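Local coordinates for ABC transporter substrate-binding protein (Staphylococcus aureus subsp. aureus NCTC 8325, PDB 3UN6) that probably delivers a solute to an ABC-type importer at the cell membrane, and binds zinc, at residues A[93-98]-A[296-301]; A[99-104]-A[310-315]; A[140-145]-A[151-156]; A[213-218]-A[291-296]. One frame throughout, in Å; residues are numbered along the deposited sequence.

How the interactions relate
Interactions 1 and 3 are buried; interactions 2 and 4 are partly buried, and in each a charged side chain (Lys101, Glu293) carries the contact. Helix 94-102 serves interactions 1 and 2, and helix 288-300 serves interactions 1 and 4. Interaction 2 touches interaction 1 through Phe312, which lies against Ile94, Ala97 and Met98. Interaction 3 joins a strand to its own following helix in a beta-alpha-beta unit, whereas the others bring together parts far apart in sequence. Its contact is almost wholly apolar, with phosphates bound just beyond the strand. Interaction 1 is carried by methyl and methylene groups. In interaction 2 a lysine is bridged by water, and in interaction 4 a carboxylate lies against a turn.

Interaction 1 of 4, residues A[93-98]-A[296-301]; sequences LIELAM and TLVKQH
The carboxylate of Glu95 lies beyond the point of contact; the CG methylene meets CG2 of Val298, at 3.8 Å. A bend at the second torsion (chi2 82°) turns the acid group away from that methyl. There OE2 is hydrogen-bonded to Thr148 OG1, which gives the buried oxygen a polar partner. The other flat group, the His301 ring, has Leu151 and Glu154 on the same side of its plane. Its ND1 donates to Leu297 O at 3.0 Å, with the acceptor tilted out of the ring plane. His301 N binds the same oxygen from the opposite face of the carbonyl plane, at 3.1 Å. These two bonds tie His301 to the helix it follows.

Met98, a selenomethionine, completes the contact. Its CE and Val298 CG2 meet tip to tip, 4.2 Å apart. The single methyl CG2 of Val298 therefore touches both Glu95 and Met98, which stand three residues apart on one side of helix 94-102. Met98 also packs on Tyr291, Ile294 and Thr295, so the same helix pair continues its contact earlier along helix 288-300.

The backbone of Ile94 is hydrogen-bonded to Cys220, and the side chain of Glu95 is about 7 Å from a bound zinc ion. This is helix-on-helix packing next to the metal site of a fold consistent with the type 2 periplasmic binding proteins.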
loop_
_atom_site.group_PDB
_atom_site.type_symbol
_atom_site.label_atom_id
_atom_site.label_comp_id
_atom_site.label_asym_id
_atom_site.label_seq_id
_atom_site.Cartn_x
_atom_site.Cartn_y
_atom_site.Cartn_z
ATOM N N LEU A 93 3.701 -3.471 0.492
ATOM C CA LEU A 93 4.479 -2.296 0.881
ATOM C C LEU A 93 5.803 -2.311 0.083
ATOM O O LEU A 93 6.500 -3.338 0.029
ATOM C CB LEU A 93 4.796 -2.329 2.369
ATOM C CG LEU A 93 3.589 -2.415 3.307
ATOM C CD1 LEU A 93 4.112 -2.556 4.727
ATOM C CD2 LEU A 93 2.661 -1.198 3.140
ATOM N N ILE A 94 6.142 -1.177 -0.531
ATOM C CA ILE A 94 7.333 -1.123 -1.381
ATOM C C ILE A 94 8.627 -1.319 -0.590
ATOM O O ILE A 94 9.557 -1.948 -1.088
ATOM C CB ILE A 94 7.351 0.172 -2.293
ATOM C CG1 ILE A 94 8.448 0.061 -3.357
ATOM C CG2 ILE A 94 7.480 1.460 -1.457
ATOM C CD1 ILE A 94 8.583 1.312 -4.271
ATOM N N GLU A 95 8.674 -0.823 0.657
ATOM C CA GLU A 95 9.888 -0.921 1.467
ATOM C C GLU A 95 10.102 -2.344 1.908
ATOM O O GLU A 95 11.224 -2.805 1.953
ATOM C CB GLU A 95 9.864 0.009 2.706
ATOM C CG GLU A 95 9.851 1.550 2.402
ATOM C CD GLU A 95 8.468 2.131 2.065
ATOM O OE1 GLU A 95 7.464 1.374 2.027
ATOM O OE2 GLU A 95 8.374 3.369 1.862
ATOM N N LEU A 96 9.001 -3.025 2.232
ATOM C CA LEU A 96 8.998 -4.431 2.681
ATOM C C LEU A 96 9.508 -5.331 1.565
ATOM O O LEU A 96 10.330 -6.234 1.790
ATOM C CB LEU A 96 7.575 -4.830 3.098
ATOM C CG LEU A 96 7.361 -6.217 3.699
ATOM C CD1 LEU A 96 8.330 -6.499 4.862
ATOM C CD2 LEU A 96 5.879 -6.375 4.133
ATOM N N ALA A 97 8.995 -5.084 0.365
ATOM C CA ALA A 97 9.432 -5.788 -0.846
ATOM C C ALA A 97 10.929 -5.478 -1.166
ATOM O O ALA A 97 11.682 -6.354 -1.552
ATOM C CB ALA A 97 8.523 -5.404 -2.019
HETATM N N MSE A 98 11.349 -4.228 -0.988
HETATM C CA MSE A 98 12.758 -3.837 -1.205
HETATM C C MSE A 98 13.706 -4.560 -0.230
HETATM O O MSE A 98 14.783 -4.997 -0.602
HETATM C CB MSE A 98 12.920 -2.322 -1.022
HETATM C CG MSE A 98 12.362 -1.485 -2.161
HETATM SE SE MSE A 98 12.043 0.398 -1.699
HETATM C CE MSE A 98 13.880 0.885 -1.302
ATOM N N THR A 296 15.981 7.202 -0.945
ATOM C CA THR A 296 16.609 8.266 -0.185
ATOM C C THR A 296 16.177 8.224 1.269
ATOM O O THR A 296 17.004 8.291 2.186
ATOM C CB THR A 296 16.236 9.644 -0.771
ATOM O OG1 THR A 296 16.929 9.833 -2.004
ATOM C CG2 THR A 296 16.601 10.746 0.193
ATOM N N LEU A 297 14.872 8.104 1.469
ATOM C CA LEU A 297 14.285 8.080 2.794
ATOM C C LEU A 297 14.667 6.807 3.593
ATOM O O LEU A 297 14.935 6.887 4.773
ATOM C CB LEU A 297 12.759 8.239 2.693
ATOM C CG LEU A 297 12.214 9.559 2.115
ATOM C CD1 LEU A 297 10.695 9.488 2.009
ATOM C CD2 LEU A 297 12.630 10.789 2.965
ATOM N N VAL A 298 14.686 5.652 2.937
ATOM C CA VAL A 298 15.097 4.381 3.564
ATOM C C VAL A 298 16.570 4.474 3.988
ATOM O O VAL A 298 16.946 4.054 5.091
ATOM C CB VAL A 298 14.927 3.207 2.560
ATOM C CG1 VAL A 298 15.735 1.979 2.984
ATOM C CG2 VAL A 298 13.426 2.890 2.329
ATOM N N LYS A 299 17.395 5.059 3.123
ATOM C CA LYS A 299 18.838 5.219 3.393
ATOM C C LYS A 299 19.022 6.214 4.546
ATOM O O LYS A 299 19.800 5.995 5.485
ATOM C CB LYS A 299 19.555 5.790 2.146
ATOM C CG LYS A 299 20.830 5.105 1.732
ATOM C CD LYS A 299 21.777 4.825 2.837
ATOM C CE LYS A 299 23.045 4.268 2.260
ATOM N NZ LYS A 299 23.936 3.823 3.315
ATOM N N GLN A 300 18.294 7.316 4.456
ATOM C CA GLN A 300 18.375 8.372 5.453
ATOM C C GLN A 300 17.998 7.919 6.881
ATOM O O GLN A 300 18.571 8.411 7.835
ATOM C CB GLN A 300 17.579 9.588 4.982
ATOM C CG GLN A 300 17.548 10.744 5.932
ATOM C CD GLN A 300 17.567 12.072 5.191
ATOM O OE1 GLN A 300 16.534 12.743 5.065
ATOM N NE2 GLN A 300 18.749 12.435 4.643
ATOM N N HIS A 301 17.060 6.975 7.021
ATOM C CA HIS A 301 16.696 6.439 8.343
ATOM C C HIS A 301 17.421 5.120 8.670
ATOM O O HIS A 301 17.052 4.427 9.621
ATOM C CB HIS A 301 15.181 6.253 8.465
ATOM C CG HIS A 301 14.418 7.536 8.438
ATOM N ND1 HIS A 301 13.839 8.032 7.291
ATOM C CD2 HIS A 301 14.167 8.445 9.408
ATOM C CE1 HIS A 301 13.255 9.188 7.557
ATOM N NE2 HIS A 301 13.438 9.460 8.837
#

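Interaction 2 of 4, residues A[99-104]-A[310-315]; sequences KSKQKG and DDFVEP
Lys101 crosses the Phe312 ring at a slant and then passes the carbonyl of Asp311. CB approaches CD1 of the Phe312 ring obliquely, at 4.0 Å. CG lies just as near to that atom. The chain then bends (chi2 73°), and CD passes near Asp311 O. CE comes closest to this oxygen, at 3.3 Å. NZ does not bond to it directly. A water bridges the two: it accepts a weak bond from Lys101 NZ at 2.9 Å and donates to Asp311 O at 3.0 Å. The stronger partners of the ammonium group are the carbonyl oxygens of Ile107 and Ser105. Several oxygens thus gather round the amine, while CB and CG lie against the ring.

Phe312 is buried, and its ring also packs on Ile94, Ala97 and Met98. Its backbone is hydrogen-bonded to Ala109, which ties the end of helix 309-312 to strand 108-110.

Beside the contact, helix 94-102 comes to an end. Gly104 N bonds to Lys101 O at 2.8 Å, and Ser105 N reaches back to Ser100 O. With Gly104 at positive phi as the C-prime residue, this is a Schellman motif.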
loop_
_atom_site.group_PDB
_atom_site.type_symbol
_atom_site.label_atom_id
_atom_site.label_comp_id
_atom_site.label_asym_id
_atom_site.label_seq_id
_atom_site.Cartn_x
_atom_site.Cartn_y
_atom_site.Cartn_z
ATOM N N LYS A 99 13.299 -4.657 1.032
ATOM C CA LYS A 99 14.086 -5.334 2.055
ATOM C C LYS A 99 14.198 -6.813 1.712
ATOM O O LYS A 99 15.280 -7.376 1.746
ATOM C CB LYS A 99 13.431 -5.161 3.426
ATOM C CG LYS A 99 14.058 -5.971 4.535
ATOM C CD LYS A 99 15.478 -5.559 4.806
ATOM C CE LYS A 99 16.056 -6.393 5.947
ATOM N NZ LYS A 99 17.502 -6.139 6.182
ATOM N N SER A 100 13.072 -7.427 1.373
ATOM C CA SER A 100 13.043 -8.820 0.979
ATOM C C SER A 100 13.984 -8.993 -0.223
ATOM O O SER A 100 14.777 -9.931 -0.282
ATOM C CB SER A 100 11.615 -9.240 0.649
ATOM O OG SER A 100 11.558 -10.638 0.416
ATOM N N LYS A 101 13.925 -8.060 -1.168
ATOM C CA LYS A 101 14.832 -8.104 -2.327
ATOM C C LYS A 101 16.305 -8.006 -1.884
ATOM O O LYS A 101 17.154 -8.762 -2.355
ATOM C CB LYS A 101 14.519 -6.963 -3.302
ATOM C CG LYS A 101 15.257 -7.041 -4.627
ATOM C CD LYS A 101 14.632 -8.176 -5.444
ATOM C CE LYS A 101 15.384 -8.515 -6.676
ATOM N NZ LYS A 101 14.788 -9.722 -7.312
ATOM N N GLN A 102 16.609 -7.086 -0.970
ATOM C CA GLN A 102 17.966 -6.952 -0.445
ATOM C C GLN A 102 18.406 -8.255 0.221
ATOM O O GLN A 102 19.579 -8.561 0.261
ATOM C CB GLN A 102 18.060 -5.761 0.529
ATOM C CG GLN A 102 19.419 -5.569 1.257
ATOM C CD GLN A 102 19.513 -6.170 2.690
ATOM O OE1 GLN A 102 18.517 -6.322 3.399
ATOM N NE2 GLN A 102 20.731 -6.445 3.119
ATOM N N LYS A 103 17.456 -9.013 0.753
ATOM C CA LYS A 103 17.763 -10.293 1.358
ATOM C C LYS A 103 17.768 -11.457 0.352
ATOM O O LYS A 103 17.824 -12.616 0.758
ATOM C CB LYS A 103 16.831 -10.567 2.544
ATOM C CG LYS A 103 17.087 -9.605 3.704
ATOM C CD LYS A 103 16.418 -10.033 4.999
ATOM C CE LYS A 103 14.914 -9.864 4.972
ATOM N NZ LYS A 103 14.345 -10.079 6.344
ATOM N N GLY A 104 17.737 -11.158 -0.952
ATOM C CA GLY A 104 17.848 -12.212 -1.993
ATOM C C GLY A 104 16.566 -12.695 -2.666
ATOM O O GLY A 104 16.580 -13.676 -3.411
ATOM N N ASP A 310 17.101 -0.761 -11.291
ATOM C CA ASP A 310 17.211 -1.879 -12.250
ATOM C C ASP A 310 17.240 -3.273 -11.596
ATOM O O ASP A 310 16.972 -4.268 -12.250
ATOM C CB ASP A 310 18.414 -1.687 -13.171
ATOM C CG ASP A 310 18.206 -0.559 -14.179
ATOM O OD1 ASP A 310 17.041 -0.222 -14.462
ATOM O OD2 ASP A 310 19.193 -0.022 -14.709
ATOM N N ASP A 311 17.542 -3.350 -10.313
ATOM C CA ASP A 311 17.552 -4.633 -9.647
ATOM C C ASP A 311 16.206 -4.983 -9.050
ATOM O O ASP A 311 15.908 -6.162 -8.856
ATOM C CB ASP A 311 18.594 -4.642 -8.549
ATOM C CG ASP A 311 20.006 -4.515 -9.090
ATOM O OD1 ASP A 311 20.279 -5.066 -10.187
ATOM O OD2 ASP A 311 20.841 -3.870 -8.413
ATOM N N PHE A 312 15.392 -3.968 -8.761
ATOM C CA PHE A 312 14.095 -4.170 -8.103
ATOM C C PHE A 312 12.921 -4.014 -9.061
ATOM O O PHE A 312 11.991 -4.813 -9.058
ATOM C CB PHE A 312 13.989 -3.160 -6.950
ATOM C CG PHE A 312 12.699 -3.212 -6.185
ATOM C CD1 PHE A 312 12.387 -4.303 -5.381
ATOM C CD2 PHE A 312 11.822 -2.152 -6.225
ATOM C CE1 PHE A 312 11.203 -4.345 -4.677
ATOM C CE2 PHE A 312 10.636 -2.189 -5.509
ATOM C CZ PHE A 312 10.327 -3.277 -4.741
ATOM N N VAL A 313 12.975 -2.982 -9.888
ATOM C CA VAL A 313 11.881 -2.664 -10.754
ATOM C C VAL A 313 12.065 -3.223 -12.147
ATOM O O VAL A 313 13.154 -3.160 -12.708
ATOM C CB VAL A 313 11.704 -1.124 -10.866
ATOM C CG1 VAL A 313 10.539 -0.785 -11.798
ATOM C CG2 VAL A 313 11.511 -0.488 -9.463
ATOM N N GLU A 314 10.999 -3.821 -12.677
ATOM C CA GLU A 314 10.968 -4.268 -14.069
ATOM C C GLU A 314 9.814 -3.499 -14.731
ATOM O O GLU A 314 8.661 -3.966 -14.755
ATOM C CB GLU A 314 10.788 -5.774 -14.204
ATOM C CG GLU A 314 10.758 -6.198 -15.674
ATOM C CD GLU A 314 11.947 -5.626 -16.451
ATOM O OE1 GLU A 314 11.729 -4.785 -17.364
ATOM O OE2 GLU A 314 13.103 -5.958 -16.091
ATOM N N PRO A 315 10.120 -2.316 -15.284
ATOM C CA PRO A 315 9.086 -1.456 -15.830
ATOM C C PRO A 315 8.676 -1.772 -17.271
ATOM O O PRO A 315 7.790 -1.094 -17.808
ATOM C CB PRO A 315 9.758 -0.092 -15.790
ATOM C CG PRO A 315 11.175 -0.415 -16.157
ATOM C CD PRO A 315 11.461 -1.779 -15.570
HETATM O O HOH W 1 16.665 -8.991 -9.459
#

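Interaction 3 of 4, residues A[140-145]-A[151-156]; sequences FGIPHR and LLLEEL. With PO4 (phosphate ion), chain F; PO4 (phosphate ion), chain E.
The apolar contact is made by Leu153, whose two methyl groups divide the work. CD2 lies over one face of the Phe140 ring, in a CH-pi contact 3.9 Å from the centroid and 21° off the normal. It is offset toward the CD1 and CE1 rim. CD1 meets Ile142 CG2 at 3.6 Å and Phe140 CB at 3.7 Å. Phe140 and Ile142 are alternate residues of strand 138-142, so both project to the helix side. Helix 148-159 runs back nearly antiparallel to the strand, as expected in a beta-alpha-beta crossover, which strand 167-171 completes.

The polar contacts lie beyond the strand, on two phosphate ions probably from the crystallisation liquor. His144 NE2 gives an almost straight bond (171°) to O2 of the chain F phosphate, at 2.6 Å and in the ring plane. Arg145 bridges both ions. Its NH1 reaches O1 of the chain F ion at 2.9 Å and its NH2 reaches O3 at 2.7 Å. NH2 also binds O2 of the chain E ion at 2.8 Å, and NE binds that atom. An extended chain from CG to NE carries the guanidinium out to them. Glu171 makes a salt bridge to NH1.

Tyr146 N is hydrogen-bonded to His144 ND1, which is consistent with NE2 carrying the donated proton. The chemistry implies that the loop can hold anions, while the strand and helix meet almost wholly through hydrocarbon.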
loop_
_atom_site.group_PDB
_atom_site.type_symbol
_atom_site.label_atom_id
_atom_site.label_comp_id
_atom_site.label_asym_id
_atom_site.label_seq_id
_atom_site.Cartn_x
_atom_site.Cartn_y
_atom_site.Cartn_z
ATOM N N PHE A 140 2.874 5.506 18.174
ATOM C CA PHE A 140 2.209 5.340 16.903
ATOM C C PHE A 140 2.189 3.917 16.367
ATOM O O PHE A 140 3.212 3.249 16.315
ATOM C CB PHE A 140 2.849 6.266 15.857
ATOM C CG PHE A 140 2.427 7.696 15.987
ATOM C CD1 PHE A 140 1.237 8.129 15.423
ATOM C CD2 PHE A 140 3.200 8.608 16.689
ATOM C CE1 PHE A 140 0.834 9.452 15.549
ATOM C CE2 PHE A 140 2.788 9.928 16.825
ATOM C CZ PHE A 140 1.614 10.345 16.259
ATOM N N GLY A 141 1.002 3.474 15.950
ATOM C CA GLY A 141 0.856 2.179 15.311
ATOM C C GLY A 141 1.248 2.354 13.845
ATOM O O GLY A 141 0.947 3.392 13.242
ATOM N N ILE A 142 1.997 1.396 13.302
ATOM C CA ILE A 142 2.353 1.381 11.865
ATOM C C ILE A 142 2.126 -0.052 11.376
ATOM O O ILE A 142 2.129 -0.989 12.176
ATOM C CB ILE A 142 3.825 1.873 11.569
ATOM C CG1 ILE A 142 4.849 1.113 12.444
ATOM C CG2 ILE A 142 3.921 3.367 11.811
ATOM C CD1 ILE A 142 6.337 1.364 12.120
ATOM N N PRO A 143 1.897 -0.235 10.069
ATOM C CA PRO A 143 1.637 -1.605 9.592
ATOM C C PRO A 143 2.858 -2.550 9.578
ATOM O O PRO A 143 2.711 -3.773 9.662
ATOM C CB PRO A 143 1.073 -1.390 8.177
ATOM C CG PRO A 143 0.922 0.070 8.003
ATOM C CD PRO A 143 1.766 0.761 9.004
ATOM N N HIS A 144 4.042 -1.974 9.464
ATOM C CA HIS A 144 5.298 -2.708 9.449
ATOM C C HIS A 144 6.417 -1.677 9.611
ATOM O O HIS A 144 6.250 -0.517 9.232
ATOM C CB HIS A 144 5.495 -3.446 8.109
ATOM C CG HIS A 144 6.497 -4.555 8.178
ATOM N ND1 HIS A 144 7.857 -4.345 8.083
ATOM C CD2 HIS A 144 6.335 -5.885 8.370
ATOM C CE1 HIS A 144 8.486 -5.503 8.206
ATOM N NE2 HIS A 144 7.585 -6.454 8.379
ATOM N N ARG A 145 7.542 -2.077 10.186
ATOM C CA ARG A 145 8.682 -1.143 10.297
ATOM C C ARG A 145 9.174 -0.658 8.904
ATOM O O ARG A 145 9.656 0.449 8.774
ATOM C CB ARG A 145 9.824 -1.757 11.087
ATOM C CG ARG A 145 10.370 -3.065 10.561
ATOM C CD ARG A 145 11.225 -3.678 11.653
ATOM N NE ARG A 145 11.815 -4.948 11.281
ATOM C CZ ARG A 145 11.178 -6.115 11.280
ATOM N NH1 ARG A 145 9.882 -6.195 11.571
ATOM N NH2 ARG A 145 11.843 -7.208 10.950
ATOM N N LEU A 151 7.868 6.359 7.424
ATOM C CA LEU A 151 8.509 7.524 6.820
ATOM C C LEU A 151 7.643 8.774 6.924
ATOM O O LEU A 151 8.141 9.854 7.203
ATOM C CB LEU A 151 8.857 7.253 5.343
ATOM C CG LEU A 151 9.765 6.031 5.128
ATOM C CD1 LEU A 151 9.957 5.771 3.620
ATOM C CD2 LEU A 151 11.113 6.189 5.837
ATOM N N LEU A 152 6.344 8.627 6.691
ATOM C CA LEU A 152 5.418 9.754 6.779
ATOM C C LEU A 152 5.415 10.328 8.187
ATOM O O LEU A 152 5.473 11.555 8.385
ATOM C CB LEU A 152 4.000 9.321 6.383
ATOM C CG LEU A 152 3.691 9.138 4.897
ATOM C CD1 LEU A 152 2.393 8.345 4.700
ATOM C CD2 LEU A 152 3.621 10.501 4.205
ATOM N N LEU A 153 5.376 9.434 9.170
ATOM C CA LEU A 153 5.343 9.856 10.554
ATOM C C LEU A 153 6.621 10.544 10.981
ATOM O O LEU A 153 6.568 11.548 11.689
ATOM C CB LEU A 153 4.986 8.691 11.467
ATOM C CG LEU A 153 3.504 8.324 11.554
ATOM C CD1 LEU A 153 3.374 6.891 12.228
ATOM C CD2 LEU A 153 2.763 9.368 12.343
ATOM N N GLU A 154 7.762 10.025 10.540
ATOM C CA GLU A 154 9.037 10.651 10.850
ATOM C C GLU A 154 9.170 12.013 10.182
ATOM O O GLU A 154 9.801 12.924 10.724
ATOM C CB GLU A 154 10.200 9.737 10.442
ATOM C CG GLU A 154 10.442 8.646 11.431
ATOM C CD GLU A 154 10.966 9.180 12.729
ATOM O OE1 GLU A 154 12.147 9.579 12.766
ATOM O OE2 GLU A 154 10.224 9.184 13.727
ATOM N N GLU A 155 8.617 12.147 8.989
ATOM C CA GLU A 155 8.670 13.430 8.309
ATOM C C GLU A 155 7.755 14.419 9.027
ATOM O O GLU A 155 8.094 15.602 9.156
ATOM C CB GLU A 155 8.291 13.295 6.845
ATOM C CG GLU A 155 8.345 14.617 6.061
ATOM C CD GLU A 155 9.692 15.311 6.162
ATOM O OE1 GLU A 155 10.722 14.603 6.168
ATOM O OE2 GLU A 155 9.713 16.569 6.248
ATOM N N LEU A 156 6.618 13.928 9.526
ATOM C CA LEU A 156 5.687 14.777 10.249
ATOM C C LEU A 156 6.337 15.182 11.560
ATOM O O LEU A 156 6.217 16.315 11.983
ATOM C CB LEU A 156 4.320 14.080 10.478
ATOM C CG LEU A 156 3.352 14.823 11.417
ATOM C CD1 LEU A 156 3.017 16.196 10.877
ATOM C CD2 LEU A 156 2.078 14.047 11.665
HETATM P P PO4 F . 8.627 -9.288 10.230
HETATM O O1 PO4 F . 7.977 -8.301 11.164
HETATM O O2 PO4 F . 8.333 -8.939 8.794
HETATM O O3 PO4 F . 10.125 -9.241 10.402
HETATM O O4 PO4 F . 8.128 -10.667 10.576
HETATM P P PO4 E . 15.665 -7.175 10.214
HETATM O O1 PO4 E . 15.573 -7.919 11.520
HETATM O O2 PO4 E . 14.381 -6.423 9.974
HETATM O O3 PO4 E . 16.811 -6.189 10.286
HETATM O O4 PO4 E . 15.884 -8.119 9.061
#

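Interaction 4 of 4, residues A[213-218]-A[291-296]; sequences DVIPDA and YQEITT
A type II beta turn from Ile215 to Ala218, closed by Ala218 N to Ile215 O at 3.3 Å, lies against Glu293 of helix 288-300. Asp217 takes a positive phi (50°) within the turn. The side chain of Glu293 is stretched out, with CG opposite the backbone N (chi1 -177°) and the chain straight beyond it. That shape brings its carboxylate over the turn. OE2 meets Ile215 CG2 at 3.6 Å. OE1 meets Ala218 CA at 3.9 Å and stays 4.1 Å from both Pro216 O and Asp217 O. No hydrogen bond joins the two segments. The side chains of Ile215 and Glu293 lie side by side but point opposite ways.

The turn belongs to the connection from strand 206-210, in one sheet, to strand 221-225, in the other. Chain crossings between two sheet-based lobes are a feature of periplasmic binding protein folds, and this chain is consistent with one. Cys220 and Cys221, which bind zinc, follow directly after the turn and Tyr219.

Ile215 is also covered by helix 148-159, through Leu152 and Glu155. Asp217 is held by partners outside the contact: its OD1 is hydrogen-bonded to His115 ND1, and its N to Glu116 OE1. Its OD2 remains 6.9 Å from Glu293 OE1, so any repulsion between these like charges is probably modest. Next to Glu293, Ile294 packs on Tyr219 and on Glu95 and Met98 of helix 94-102.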
loop_
_atom_site.group_PDB
_atom_site.type_symbol
_atom_site.label_atom_id
_atom_site.label_comp_id
_atom_site.label_asym_id
_atom_site.label_seq_id
_atom_site.Cartn_x
_atom_site.Cartn_y
_atom_site.Cartn_z
ATOM N N ASP A 213 -0.255 15.725 2.415
ATOM C CA ASP A 213 0.129 16.938 3.123
ATOM C C ASP A 213 1.508 16.852 3.727
ATOM O O ASP A 213 2.023 17.859 4.218
ATOM C CB ASP A 213 -0.810 17.177 4.327
ATOM C CG ASP A 213 -2.280 17.206 3.959
ATOM O OD1 ASP A 213 -2.595 17.747 2.896
ATOM O OD2 ASP A 213 -3.127 16.703 4.767
ATOM N N VAL A 214 2.076 15.651 3.753
ATOM C CA VAL A 214 3.338 15.410 4.424
ATOM C C VAL A 214 4.433 15.105 3.421
ATOM O O VAL A 214 5.453 15.767 3.411
ATOM C CB VAL A 214 3.170 14.255 5.391
ATOM C CG1 VAL A 214 4.425 14.011 6.132
ATOM C CG2 VAL A 214 2.027 14.566 6.353
ATOM N N ILE A 215 4.251 14.060 2.622
ATOM C CA ILE A 215 5.201 13.764 1.545
ATOM C C ILE A 215 4.345 13.563 0.301
ATOM O O ILE A 215 3.802 12.490 0.085
ATOM C CB ILE A 215 6.086 12.492 1.779
ATOM C CG1 ILE A 215 6.776 12.521 3.128
ATOM C CG2 ILE A 215 7.158 12.411 0.706
ATOM C CD1 ILE A 215 7.521 11.182 3.485
ATOM N N PRO A 216 4.215 14.602 -0.520
ATOM C CA PRO A 216 3.398 14.495 -1.714
ATOM C C PRO A 216 3.739 13.308 -2.617
ATOM O O PRO A 216 4.897 13.107 -2.986
ATOM C CB PRO A 216 3.677 15.805 -2.435
ATOM C CG PRO A 216 4.004 16.755 -1.328
ATOM C CD PRO A 216 4.786 15.947 -0.367
ATOM N N ASP A 217 2.709 12.533 -2.936
ATOM C CA ASP A 217 2.800 11.355 -3.798
ATOM C C ASP A 217 3.911 10.368 -3.418
ATOM O O ASP A 217 4.649 9.868 -4.278
ATOM C CB ASP A 217 2.914 11.769 -5.279
ATOM C CG ASP A 217 2.695 10.565 -6.258
ATOM O OD1 ASP A 217 2.026 9.559 -5.883
ATOM O OD2 ASP A 217 3.195 10.636 -7.407
ATOM N N ALA A 218 4.047 10.112 -2.124
ATOM C CA ALA A 218 4.984 9.119 -1.660
ATOM C C ALA A 218 4.486 7.755 -2.116
ATOM O O ALA A 218 3.326 7.413 -1.921
ATOM C CB ALA A 218 5.082 9.153 -0.130
ATOM N N TYR A 291 10.727 6.351 -7.201
ATOM C CA TYR A 291 11.473 5.269 -6.556
ATOM C C TYR A 291 12.690 5.839 -5.795
ATOM O O TYR A 291 13.010 5.427 -4.663
ATOM C CB TYR A 291 11.913 4.210 -7.582
ATOM C CG TYR A 291 12.646 3.073 -6.941
ATOM C CD1 TYR A 291 14.034 2.990 -6.971
ATOM C CD2 TYR A 291 11.945 2.087 -6.257
ATOM C CE1 TYR A 291 14.709 1.920 -6.334
ATOM C CE2 TYR A 291 12.596 1.061 -5.629
ATOM C CZ TYR A 291 13.978 0.975 -5.673
ATOM O OH TYR A 291 14.593 -0.087 -5.040
ATOM N N GLN A 292 13.356 6.802 -6.414
ATOM C CA GLN A 292 14.516 7.397 -5.814
ATOM C C GLN A 292 14.158 8.110 -4.504
ATOM O O GLN A 292 14.964 8.139 -3.565
ATOM C CB GLN A 292 15.187 8.354 -6.800
ATOM C CG GLN A 292 16.565 8.797 -6.327
ATOM C CD GLN A 292 17.650 7.713 -6.469
ATOM O OE1 GLN A 292 17.973 7.013 -5.515
ATOM N NE2 GLN A 292 18.204 7.585 -7.661
ATOM N N GLU A 293 12.959 8.693 -4.433
ATOM C CA GLU A 293 12.516 9.356 -3.196
ATOM C C GLU A 293 12.441 8.350 -2.050
ATOM O O GLU A 293 12.835 8.657 -0.917
ATOM C CB GLU A 293 11.136 9.999 -3.372
ATOM C CG GLU A 293 10.643 10.773 -2.151
ATOM C CD GLU A 293 9.321 11.515 -2.410
ATOM O OE1 GLU A 293 8.322 10.872 -2.823
ATOM O OE2 GLU A 293 9.293 12.746 -2.183
ATOM N N ILE A 294 11.896 7.165 -2.328
ATOM C CA ILE A 294 11.799 6.105 -1.293
ATOM C C ILE A 294 13.179 5.595 -0.892
ATOM O O ILE A 294 13.456 5.418 0.304
ATOM C CB ILE A 294 10.895 4.921 -1.722
ATOM C CG1 ILE A 294 9.450 5.420 -1.952
ATOM C CG2 ILE A 294 10.926 3.757 -0.631
ATOM C CD1 ILE A 294 8.851 6.172 -0.743
ATOM N N THR A 295 14.061 5.391 -1.869
ATOM C CA THR A 295 15.421 4.919 -1.547
ATOM C C THR A 295 16.147 5.914 -0.648
ATOM O O THR A 295 16.820 5.522 0.307
ATOM C CB THR A 295 16.282 4.580 -2.809
ATOM O OG1 THR A 295 16.479 5.740 -3.617
ATOM C CG2 THR A 295 15.615 3.475 -3.658
ATOM N N THR A 296 15.981 7.202 -0.945
ATOM C CA THR A 296 16.609 8.266 -0.185
ATOM C C THR A 296 16.177 8.224 1.269
ATOM O O THR A 296 17.004 8.291 2.186
ATOM C CB THR A 296 16.236 9.644 -0.771
ATOM O OG1 THR A 296 16.929 9.833 -2.004
ATOM C CG2 THR A 296 16.601 10.746 0.193
#